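Local atomic coordinates of putative acetoin utilization protein, acetoin dehydrogenase (PDB entry 5AWE), a protein that is of unknown function but, with its pair of CBS domains joined to an ACT domain, probably senses a small regulatory ligand. Residues 23-35 / 44-56. Residues are numbered along the deposited sequence; the frame is centred on the assembly and turned at random.
Sequences AIRLLKEKGFRRL and VGLVTDKDLKDAM
I24 and L52 run antiparallel alongside one another, the CG1 methylene of I24 lying 3.5 Å from CB of L52. In the same isoleucine, chi1 of -67° sets CG1 beside the backbone N and leaves CG2 anti to it, facing the methylenes of K53 at 3.4 Å from CE, while CD1 lies beside CD of that lysine. One turn further along the helix, L27 lies across L52 nearly perpendicularly, CD1 to CD2 at 3.6 Å. A23 adds its methyl beside the same CD2. Kinks in the K53 chain (chi2 46°, chi4 -41°) fold NZ back one helical turn to OD2 of D49 at 2.6 Å, a salt bridge on the syn side of the carboxylate. Replacing K53 by alanine is likely to strip the D49 carboxylate of its charged partner and open a gap beside CG2 and CD1 of I24. This is the helix–β-hairpin–helix part of a CBS domain: the two helices run roughly antiparallel, and strands 34-39 and 42-48 link them. The hairpin bonds L35 N to V47 O at 2.6 Å and, in return, V47 N to L35 O, with CG2 of V47 packed on CB of L35. At the hairpin's open end R33 O accepts from D49 N at 2.8 Å, joining the residue just before strand 34-39 to the start of helix 49-53. T48 caps that helix, its OG1 accepting from D51 N at 3.0 Å in a capping box whose reciprocal bond is weak. Farther out, W66 of a neighbouring subunit packs on I24 and makes a cation-pi contact with K53.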
loop_
_atom_site.group_PDB
_atom_site.type_symbol
_atom_site.label_atom_id
_atom_site.label_comp_id
_atom_site.label_asym_id
_atom_site.label_seq_id
_atom_site.Cartn_x
_atom_site.Cartn_y
_atom_site.Cartn_z
ATOM N N ALA A 23 -3.045 -9.407 -13.734
ATOM C CA ALA A 23 -2.206 -9.182 -14.902
ATOM C C ALA A 23 -0.758 -8.997 -14.466
ATOM O O ALA A 23 0.154 -9.554 -15.070
ATOM C CB ALA A 23 -2.687 -7.958 -15.662
ATOM N N ILE A 24 -0.559 -8.224 -13.403
ATOM C CA ILE A 24 0.778 -7.952 -12.892
ATOM C C ILE A 24 1.516 -9.235 -12.535
ATOM O O ILE A 24 2.653 -9.448 -12.955
ATOM C CB ILE A 24 0.724 -7.044 -11.640
ATOM C CG1 ILE A 24 0.230 -5.649 -12.035
ATOM C CG2 ILE A 24 2.102 -6.973 -10.983
ATOM C CD1 ILE A 24 0.141 -4.663 -10.884
ATOM N N ARG A 25 0.866 -10.090 -11.758
ATOM C CA ARG A 25 1.489 -11.326 -11.319
ATOM C C ARG A 25 1.806 -12.223 -12.517
ATOM O O ARG A 25 2.824 -12.917 -12.538
ATOM C CB ARG A 25 0.566 -12.057 -10.337
ATOM C CG ARG A 25 0.269 -11.273 -9.053
ATOM C CD ARG A 25 1.545 -10.932 -8.277
ATOM N NE ARG A 25 1.401 -11.145 -6.838
ATOM C CZ ARG A 25 1.742 -12.268 -6.208
ATOM N NH1 ARG A 25 1.579 -12.379 -4.895
ATOM N NH2 ARG A 25 2.248 -13.286 -6.893
ATOM N N LEU A 26 0.935 -12.201 -13.521
ATOM C CA LEU A 26 1.156 -12.986 -14.728
ATOM C C LEU A 26 2.442 -12.549 -15.439
ATOM O O LEU A 26 3.206 -13.382 -15.926
ATOM C CB LEU A 26 -0.045 -12.843 -15.665
ATOM C CG LEU A 26 -0.085 -13.720 -16.918
ATOM C CD1 LEU A 26 0.224 -15.171 -16.572
ATOM C CD2 LEU A 26 -1.463 -13.605 -17.546
ATOM N N LEU A 27 2.682 -11.243 -15.487
ATOM C CA LEU A 27 3.893 -10.709 -16.106
ATOM C C LEU A 27 5.146 -11.050 -15.308
ATOM O O LEU A 27 6.221 -11.239 -15.878
ATOM C CB LEU A 27 3.783 -9.192 -16.253
ATOM C CG LEU A 27 2.833 -8.717 -17.351
ATOM C CD1 LEU A 27 2.489 -7.261 -17.130
ATOM C CD2 LEU A 27 3.481 -8.927 -18.715
ATOM N N LYS A 28 5.008 -11.128 -13.988
ATOM C CA LYS A 28 6.130 -11.493 -13.134
ATOM C C LYS A 28 6.576 -12.924 -13.399
ATOM O O LYS A 28 7.765 -13.188 -13.567
ATOM C CB LYS A 28 5.756 -11.342 -11.652
ATOM C CG LYS A 28 6.758 -11.986 -10.699
ATOM C CD LYS A 28 6.954 -11.179 -9.421
ATOM C CE LYS A 28 8.170 -11.680 -8.634
ATOM N NZ LYS A 28 8.398 -10.930 -7.360
ATOM N N GLU A 29 5.616 -13.839 -13.448
ATOM C CA GLU A 29 5.923 -15.264 -13.427
ATOM C C GLU A 29 6.255 -15.853 -14.795
ATOM O O GLU A 29 6.642 -17.019 -14.896
ATOM C CB GLU A 29 4.762 -16.040 -12.797
ATOM C CG GLU A 29 3.455 -15.953 -13.554
ATOM C CD GLU A 29 2.293 -16.514 -12.754
ATOM O OE1 GLU A 29 1.378 -17.114 -13.364
ATOM O OE2 GLU A 29 2.296 -16.353 -11.512
ATOM N N LYS A 30 6.109 -15.052 -15.845
ATOM C CA LYS A 30 6.397 -15.525 -17.195
ATOM C C LYS A 30 7.435 -14.674 -17.919
ATOM O O LYS A 30 7.779 -14.947 -19.069
ATOM C CB LYS A 30 5.101 -15.607 -18.008
ATOM C CG LYS A 30 4.174 -16.713 -17.505
ATOM C CD LYS A 30 2.974 -16.933 -18.405
ATOM C CE LYS A 30 2.474 -18.368 -18.294
ATOM N NZ LYS A 30 1.026 -18.498 -18.639
ATOM N N GLY A 31 7.932 -13.645 -17.238
ATOM C CA GLY A 31 9.135 -12.969 -17.691
ATOM C C GLY A 31 8.930 -11.886 -18.731
ATOM O O GLY A 31 9.901 -11.349 -19.263
ATOM N N PHE A 32 7.673 -11.559 -19.024
ATOM C CA PHE A 32 7.354 -10.519 -20.001
ATOM C C PHE A 32 7.132 -9.170 -19.322
ATOM O O PHE A 32 7.242 -9.057 -18.098
ATOM C CB PHE A 32 6.113 -10.916 -20.810
ATOM C CG PHE A 32 6.367 -12.009 -21.823
ATOM C CD1 PHE A 32 7.184 -13.096 -21.514
ATOM C CD2 PHE A 32 5.791 -11.948 -23.093
ATOM C CE1 PHE A 32 7.423 -14.101 -22.451
ATOM C CE2 PHE A 32 6.023 -12.951 -24.042
ATOM C CZ PHE A 32 6.841 -14.026 -23.720
ATOM N N ARG A 33 6.832 -8.146 -20.117
ATOM C CA ARG A 33 6.761 -6.781 -19.606
ATOM C C ARG A 33 5.622 -6.009 -20.264
ATOM O O ARG A 33 5.203 -4.959 -19.787
ATOM C CB ARG A 33 8.090 -6.069 -19.856
ATOM C CG ARG A 33 8.431 -4.987 -18.848
ATOM C CD ARG A 33 9.942 -4.834 -18.720
ATOM N NE ARG A 33 10.582 -6.121 -18.454
ATOM C CZ ARG A 33 11.897 -6.314 -18.398
ATOM N NH1 ARG A 33 12.732 -5.300 -18.593
ATOM N NH2 ARG A 33 12.381 -7.527 -18.150
ATOM N N ARG A 34 5.125 -6.527 -21.376
ATOM C CA ARG A 34 3.918 -5.979 -21.957
ATOM C C ARG A 34 2.933 -7.097 -22.266
ATOM O O ARG A 34 3.314 -8.248 -22.456
ATOM C CB ARG A 34 4.253 -5.181 -23.218
ATOM C CG ARG A 34 4.999 -5.961 -24.257
ATOM C CD ARG A 34 5.951 -5.065 -25.019
ATOM N NE ARG A 34 7.133 -4.705 -24.238
ATOM C CZ ARG A 34 7.483 -3.456 -23.953
ATOM N NH1 ARG A 34 6.740 -2.439 -24.380
ATOM N NH2 ARG A 34 8.588 -3.219 -23.260
ATOM N N LEU A 35 1.657 -6.748 -22.299
ATOM C CA LEU A 35 0.607 -7.749 -22.356
ATOM C C LEU A 35 -0.475 -7.321 -23.340
ATOM O O LEU A 35 -1.298 -6.456 -23.034
ATOM C CB LEU A 35 0.005 -7.924 -20.960
ATOM C CG LEU A 35 -0.136 -9.323 -20.354
ATOM C CD1 LEU A 35 0.952 -10.252 -20.868
ATOM C CD2 LEU A 35 -0.064 -9.200 -18.837
ATOM N N VAL A 44 -7.541 -5.637 -28.796
ATOM C CA VAL A 44 -8.317 -4.449 -28.443
ATOM C C VAL A 44 -7.557 -3.461 -27.570
ATOM O O VAL A 44 -8.081 -2.407 -27.211
ATOM C CB VAL A 44 -9.643 -4.821 -27.724
ATOM C CG1 VAL A 44 -10.432 -5.802 -28.572
ATOM C CG2 VAL A 44 -9.361 -5.395 -26.338
ATOM N N GLY A 45 -6.323 -3.801 -27.223
ATOM C CA GLY A 45 -5.557 -2.934 -26.348
ATOM C C GLY A 45 -4.227 -3.523 -25.945
ATOM O O GLY A 45 -3.927 -4.675 -26.246
ATOM N N LEU A 46 -3.421 -2.724 -25.256
ATOM C CA LEU A 46 -2.092 -3.147 -24.841
ATOM C C LEU A 46 -1.735 -2.544 -23.491
ATOM O O LEU A 46 -2.030 -1.375 -23.222
ATOM C CB LEU A 46 -1.058 -2.732 -25.892
ATOM C CG LEU A 46 0.363 -3.296 -25.775
ATOM C CD1 LEU A 46 1.201 -2.401 -24.901
ATOM C CD2 LEU A 46 0.312 -4.708 -25.218
ATOM N N VAL A 47 -1.103 -3.355 -22.644
ATOM C CA VAL A 47 -0.701 -2.918 -21.315
ATOM C C VAL A 47 0.744 -3.306 -21.024
ATOM O O VAL A 47 1.170 -4.422 -21.338
ATOM C CB VAL A 47 -1.615 -3.536 -20.216
ATOM C CG1 VAL A 47 -3.015 -2.960 -20.306
ATOM C CG2 VAL A 47 -1.673 -5.032 -20.382
ATOM N N THR A 48 1.489 -2.383 -20.425
ATOM C CA THR A 48 2.817 -2.693 -19.907
ATOM C C THR A 48 2.799 -2.882 -18.387
ATOM O O THR A 48 1.823 -2.545 -17.711
ATOM C CB THR A 48 3.815 -1.578 -20.211
ATOM O OG1 THR A 48 3.462 -0.414 -19.456
ATOM C CG2 THR A 48 3.813 -1.246 -21.699
ATOM N N ASP A 49 3.894 -3.419 -17.860
ATOM C CA ASP A 49 4.072 -3.557 -16.423
ATOM C C ASP A 49 3.994 -2.179 -15.772
ATOM O O ASP A 49 3.398 -2.024 -14.702
ATOM C CB ASP A 49 5.428 -4.206 -16.127
ATOM C CG ASP A 49 5.532 -4.733 -14.700
ATOM O OD1 ASP A 49 4.882 -5.751 -14.388
ATOM O OD2 ASP A 49 6.269 -4.134 -13.891
ATOM N N LYS A 50 4.584 -1.176 -16.418
ATOM C CA LYS A 50 4.478 0.197 -15.932
ATOM C C LYS A 50 3.025 0.661 -15.827
ATOM O O LYS A 50 2.576 1.060 -14.753
ATOM C CB LYS A 50 5.241 1.150 -16.850
ATOM C CG LYS A 50 6.648 1.482 -16.393
ATOM C CD LYS A 50 7.082 2.849 -16.919
ATOM C CE LYS A 50 6.241 3.966 -16.307
ATOM N NZ LYS A 50 6.517 5.293 -16.929
ATOM N N ASP A 51 2.300 0.617 -16.944
ATOM C CA ASP A 51 0.871 0.936 -16.954
ATOM C C ASP A 51 0.146 0.329 -15.742
ATOM O O ASP A 51 -0.611 1.013 -15.055
ATOM C CB ASP A 51 0.208 0.408 -18.236
ATOM C CG ASP A 51 0.631 1.167 -19.487
ATOM O OD1 ASP A 51 0.268 0.712 -20.594
ATOM O OD2 ASP A 51 1.319 2.210 -19.371
ATOM N N LEU A 52 0.378 -0.957 -15.492
ATOM C CA LEU A 52 -0.284 -1.651 -14.396
ATOM C C LEU A 52 0.139 -1.108 -13.028
ATOM O O LEU A 52 -0.699 -0.861 -12.166
ATOM C CB LEU A 52 0.017 -3.151 -14.465
ATOM C CG LEU A 52 -0.877 -4.094 -15.280
ATOM C CD1 LEU A 52 -2.032 -3.336 -15.954
ATOM C CD2 LEU A 52 -0.004 -4.814 -16.306
ATOM N N LYS A 53 1.445 -0.925 -12.845
ATOM C CA LYS A 53 2.005 -0.418 -11.596
ATOM C C LYS A 53 1.597 1.026 -11.303
ATOM O O LYS A 53 1.290 1.364 -10.160
ATOM C CB LYS A 53 3.533 -0.504 -11.633
ATOM C CG LYS A 53 4.126 -1.826 -11.168
ATOM C CD LYS A 53 3.429 -3.031 -11.767
ATOM C CE LYS A 53 4.121 -4.311 -11.328
ATOM N NZ LYS A 53 5.602 -4.151 -11.359
ATOM N N ASP A 54 1.601 1.876 -12.327
ATOM C CA ASP A 54 1.309 3.297 -12.142
ATOM C C ASP A 54 -0.186 3.592 -12.165
ATOM O O ASP A 54 -0.597 4.754 -12.124
ATOM C CB ASP A 54 2.002 4.142 -13.221
ATOM C CG ASP A 54 3.518 4.206 -13.045
ATOM O OD1 ASP A 54 4.047 3.588 -12.094
ATOM O OD2 ASP A 54 4.181 4.875 -13.869
ATOM N N ALA A 55 -0.995 2.538 -12.235
ATOM C CA ALA A 55 -2.445 2.688 -12.272
ATOM C C ALA A 55 -2.921 3.567 -11.124
ATOM O O ALA A 55 -2.538 3.353 -9.976
ATOM C CB ALA A 55 -3.110 1.320 -12.185
HETATM N N MSE A 56 -3.748 4.560 -11.436
HETATM C CA MSE A 56 -4.406 5.348 -10.398
HETATM C C MSE A 56 -5.915 5.367 -10.577
HETATM O O MSE A 56 -6.431 5.962 -11.527
HETATM C CB MSE A 56 -3.867 6.779 -10.380
HETATM C CG MSE A 56 -3.862 7.489 -11.717
HETATM SE SE MSE A 56 -2.821 8.968 -11.653
HETATM C CE MSE A 56 -1.240 8.250 -11.181
#